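Rhamnosidase B (Bacillus sp., PDB 2OKX) releases terminal alpha-L-rhamnose from rhamnosides by hydrolysis, as a family 78 glycoside hydrolase, probably with inversion at the anomeric carbon. Local coordinates at residues A[260-265]-A[301-306]; A[769-774]-A[782-787]. All blocks are in the same frame, centred on the assembly; numbering follows the deposited sequence.

Interaction 1: A[260-265]-A[301-306]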
# COMPACT_ATOMS: atom_id res chain seq x y z
N LEU A 260 18.45 9.80 -24.75
CA LEU A 260 17.37 8.87 -24.46
C LEU A 260 17.35 8.74 -22.95
O LEU A 260 18.39 8.49 -22.34
CB LEU A 260 17.63 7.50 -25.09
CG LEU A 260 17.84 7.44 -26.60
CD1 LEU A 260 18.03 5.98 -27.02
CD2 LEU A 260 16.64 8.05 -27.33
N GLY A 261 16.18 8.92 -22.35
CA GLY A 261 16.07 8.83 -20.91
C GLY A 261 15.16 7.70 -20.46
O GLY A 261 14.12 7.45 -21.06
N PHE A 262 15.57 7.02 -19.40
CA PHE A 262 14.80 5.92 -18.85
C PHE A 262 14.65 6.15 -17.35
O PHE A 262 15.46 5.68 -16.55
CB PHE A 262 15.51 4.60 -19.14
CG PHE A 262 15.55 4.25 -20.60
CD1 PHE A 262 14.47 3.63 -21.21
CD2 PHE A 262 16.65 4.60 -21.38
CE1 PHE A 262 14.48 3.36 -22.58
CE2 PHE A 262 16.67 4.34 -22.75
CZ PHE A 262 15.58 3.71 -23.35
N PRO A 263 13.61 6.90 -16.95
CA PRO A 263 13.31 7.23 -15.56
C PRO A 263 13.37 6.01 -14.64
O PRO A 263 13.82 6.11 -13.50
CB PRO A 263 11.91 7.82 -15.63
CG PRO A 263 11.91 8.48 -16.97
CD PRO A 263 12.55 7.43 -17.84
N THR A 264 12.90 4.88 -15.14
CA THR A 264 12.89 3.65 -14.36
C THR A 264 13.84 2.59 -14.90
O THR A 264 13.74 1.42 -14.52
CB THR A 264 11.45 3.08 -14.27
OG1 THR A 264 10.87 3.00 -15.57
CG2 THR A 264 10.59 3.99 -13.41
N GLY A 265 14.75 3.00 -15.77
CA GLY A 265 15.73 2.09 -16.33
C GLY A 265 15.27 1.27 -17.53
O GLY A 265 14.12 1.35 -17.95
N VAL A 301 15.26 2.98 -33.37
CA VAL A 301 15.65 2.77 -31.98
C VAL A 301 14.93 1.53 -31.47
O VAL A 301 13.71 1.41 -31.59
CB VAL A 301 15.27 3.97 -31.10
CG1 VAL A 301 15.70 3.73 -29.65
CG2 VAL A 301 15.94 5.23 -31.63
N LEU A 302 15.70 0.60 -30.91
CA LEU A 302 15.13 -0.64 -30.40
C LEU A 302 15.51 -0.81 -28.94
O LEU A 302 16.69 -0.84 -28.60
CB LEU A 302 15.66 -1.82 -31.22
CG LEU A 302 14.73 -3.02 -31.44
CD1 LEU A 302 13.58 -2.61 -32.35
CD2 LEU A 302 15.50 -4.17 -32.07
N VAL A 303 14.51 -0.91 -28.07
CA VAL A 303 14.76 -1.08 -26.64
C VAL A 303 14.30 -2.47 -26.22
O VAL A 303 13.13 -2.81 -26.36
CB VAL A 303 13.98 -0.03 -25.81
CG1 VAL A 303 14.27 -0.23 -24.32
CG2 VAL A 303 14.37 1.38 -26.25
N ASP A 304 15.22 -3.28 -25.72
CA ASP A 304 14.87 -4.62 -25.28
C ASP A 304 14.12 -4.48 -23.96
O ASP A 304 14.64 -3.90 -23.01
CB ASP A 304 16.12 -5.47 -25.08
CG ASP A 304 15.81 -6.92 -24.73
OD1 ASP A 304 16.75 -7.71 -24.59
OD2 ASP A 304 14.61 -7.26 -24.60
N ILE A 305 12.90 -5.02 -23.90
CA ILE A 305 12.09 -4.94 -22.68
C ILE A 305 11.82 -6.32 -22.08
O ILE A 305 10.98 -6.46 -21.19
CB ILE A 305 10.74 -4.25 -22.95
CG1 ILE A 305 9.98 -4.99 -24.06
CG2 ILE A 305 10.96 -2.79 -23.32
CD1 ILE A 305 8.60 -4.44 -24.35
N THR A 306 12.54 -7.33 -22.57
CA THR A 306 12.38 -8.70 -22.09
C THR A 306 12.60 -8.73 -20.59
O THR A 306 13.69 -8.40 -20.11
CB THR A 306 13.40 -9.63 -22.77
OG1 THR A 306 13.19 -9.61 -24.18
CG2 THR A 306 13.25 -11.06 -22.26
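L260 and F262 meet V301 and V303 in the core of a beta-sandwich, where two antiparallel sheets of the D2 domain pack face to face. The evidence is in the spacing: the CA atoms of F262 and V303 lie 10.5 Å apart, and no hydrogen bond joins 260-265 to 301-306. Each strand instead pairs within its own sheet, L260 with Y290 and G261 with A317 on one side of the sandwich, V301 with T248 and L302 with W272 on the other. Two apolar pairs fill the interface. L260 and V301 reach for each other tip to tip, with L260 CD1 4.2 Å from V301 CG1. F262 and V303 approach from opposite directions, and both valine methyls reach the far end of the ring: CG2 of V303 sits at the ring edge, near its plane, 3.9 Å from CZ of F262, and CG1 of V303 lies 4.0 Å from CE1 of F262. With CG1 anti to the backbone N (chi1 -180°), V303 sends both branches toward the ring. The F262 ring also meets that of F316, while V271 touches both L260 and F262. F262 also opens a type I turn that closes at G265, and D304 forms an Asx turn: its OD2 takes T306 N at 2.9 Å from above the carboxylate plane and T306 OG1 at 2.8 Å through its syn lone pair.

Interaction 2: A[769-774]-A[782-787]; sequences VAYLCG and AVIEGY
Y771 carries its ring anti to the backbone N (chi1 -173°), out from helix 764-772 and over to I784 and E785 on helix 778-789. E785 starts with CG beside its own backbone N (chi1 -68°) and then runs extended, which brings its carboxylate to the phenol end of the ring. There the Y771 hydroxyl donates to E785: OH to OE1 is 2.8 Å. OE1 lies at the ring edge, in the ring plane, but the hydroxyl comes from above the carboxylate plane, and the two planes stand 69° apart. The aliphatic part of the glutamate packs closely too, with E785 CG 3.3 Å from Y771 CE1. At the root of the tyrosine the contact is apolar: I784 CG2 lies 3.6 Å from Y771 CB and 3.9 Å from Y771 CD1, the two side chains sliding past each other in opposite directions. A phenylalanine here would probably keep the I784 packing but leave the E785 carboxylate without its hydroxyl donor and freer to turn. A810 and K813 of helix 801-813 also touch Y771. The chain leaves the first helix near G774, whose positive phi and bonds back into the last turn, one of them weak, make a Schellman motif, and soon enters the second. Such a pair of consecutive, roughly antiparallel helices fits the (alpha/alpha)6 barrel expected of the six-hairpin glycosidase domain.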
# COMPACT_ATOMS: atom_id res chain seq x y z
N VAL A 769 13.55 -16.69 16.07
CA VAL A 769 12.30 -17.42 15.86
C VAL A 769 12.27 -18.72 16.65
O VAL A 769 11.24 -19.10 17.19
CB VAL A 769 12.08 -17.72 14.36
CG1 VAL A 769 10.81 -18.54 14.17
CG2 VAL A 769 11.96 -16.42 13.57
N ALA A 770 13.41 -19.41 16.71
CA ALA A 770 13.48 -20.67 17.45
C ALA A 770 13.19 -20.40 18.93
O ALA A 770 12.53 -21.18 19.60
CB ALA A 770 14.86 -21.30 17.29
N TYR A 771 13.70 -19.27 19.41
CA TYR A 771 13.50 -18.87 20.80
C TYR A 771 12.04 -18.56 21.10
O TYR A 771 11.48 -19.03 22.09
CB TYR A 771 14.36 -17.64 21.10
CG TYR A 771 14.38 -17.24 22.56
CD1 TYR A 771 15.12 -17.96 23.50
CD2 TYR A 771 13.66 -16.13 23.01
CE1 TYR A 771 15.14 -17.59 24.84
CE2 TYR A 771 13.67 -15.75 24.34
CZ TYR A 771 14.42 -16.48 25.26
OH TYR A 771 14.43 -16.11 26.58
N LEU A 772 11.42 -17.75 20.24
CA LEU A 772 10.02 -17.36 20.41
C LEU A 772 9.03 -18.51 20.25
O LEU A 772 7.99 -18.52 20.90
CB LEU A 772 9.64 -16.27 19.40
CG LEU A 772 10.13 -14.85 19.65
CD1 LEU A 772 9.73 -13.97 18.48
CD2 LEU A 772 9.53 -14.32 20.94
N CYS A 773 9.34 -19.46 19.38
CA CYS A 773 8.44 -20.58 19.15
C CYS A 773 8.55 -21.67 20.21
O CYS A 773 7.77 -22.62 20.20
CB CYS A 773 8.68 -21.15 17.75
SG CYS A 773 8.21 -20.00 16.43
N GLY A 774 9.51 -21.53 21.11
CA GLY A 774 9.68 -22.51 22.17
C GLY A 774 10.25 -23.83 21.69
O GLY A 774 10.06 -24.87 22.33
N ALA A 782 19.49 -21.43 26.36
CA ALA A 782 20.51 -20.58 26.97
C ALA A 782 21.45 -20.04 25.90
O ALA A 782 21.85 -18.88 25.95
CB ALA A 782 21.29 -21.37 28.01
N VAL A 783 21.82 -20.90 24.95
CA VAL A 783 22.72 -20.49 23.88
C VAL A 783 22.08 -19.38 23.06
O VAL A 783 22.73 -18.37 22.76
CB VAL A 783 23.04 -21.68 22.94
CG1 VAL A 783 23.98 -21.22 21.83
CG2 VAL A 783 23.68 -22.81 23.74
N ILE A 784 20.81 -19.55 22.70
CA ILE A 784 20.11 -18.55 21.91
C ILE A 784 20.06 -17.22 22.67
O ILE A 784 20.27 -16.16 22.08
CB ILE A 784 18.66 -19.00 21.58
CG1 ILE A 784 18.69 -20.32 20.80
CG2 ILE A 784 17.95 -17.93 20.76
CD1 ILE A 784 19.44 -20.25 19.50
N GLU A 785 19.81 -17.28 23.97
CA GLU A 785 19.75 -16.08 24.79
C GLU A 785 21.06 -15.31 24.75
O GLU A 785 21.08 -14.08 24.85
CB GLU A 785 19.38 -16.43 26.23
CG GLU A 785 17.96 -16.94 26.37
CD GLU A 785 17.54 -17.16 27.81
OE1 GLU A 785 16.35 -17.47 28.04
OE2 GLU A 785 18.39 -17.03 28.72
N GLY A 786 22.17 -16.03 24.61
CA GLY A 786 23.46 -15.38 24.53
C GLY A 786 23.54 -14.58 23.25
O GLY A 786 24.06 -13.46 23.22
N TYR A 787 23.01 -15.15 22.17
CA TYR A 787 22.99 -14.49 20.88
C TYR A 787 22.12 -13.24 20.95
O TYR A 787 22.46 -12.21 20.37
CB TYR A 787 22.45 -15.44 19.80
CG TYR A 787 23.34 -16.65 19.53
CD1 TYR A 787 22.83 -17.77 18.88
CD2 TYR A 787 24.68 -16.66 19.92
CE1 TYR A 787 23.64 -18.88 18.62
CE2 TYR A 787 25.49 -17.77 19.67
CZ TYR A 787 24.96 -18.87 19.02
OH TYR A 787 25.76 -19.97 18.78

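How the interactions relate
Interactions 1 and 2 belong to different domains of the single chain and follow each other in sequence. Their centres are 48 Å apart and their nearest atoms about 33 Å, so neither supports the other directly. Both contacts are buried, with centres 27 Å and 33 Å from the centre of the chain. Interaction 1 is sheet-to-sheet packing, interaction 2 helix-to-helix. A glycerol, probably from the crystallisation liquor, binds G265 O and lies about 4 Å from the F262 side chain, so it belongs to the surroundings of interaction 1. Interaction 2 lies in the glycosidase domain, although nothing in its geometry identifies a substrate-binding group.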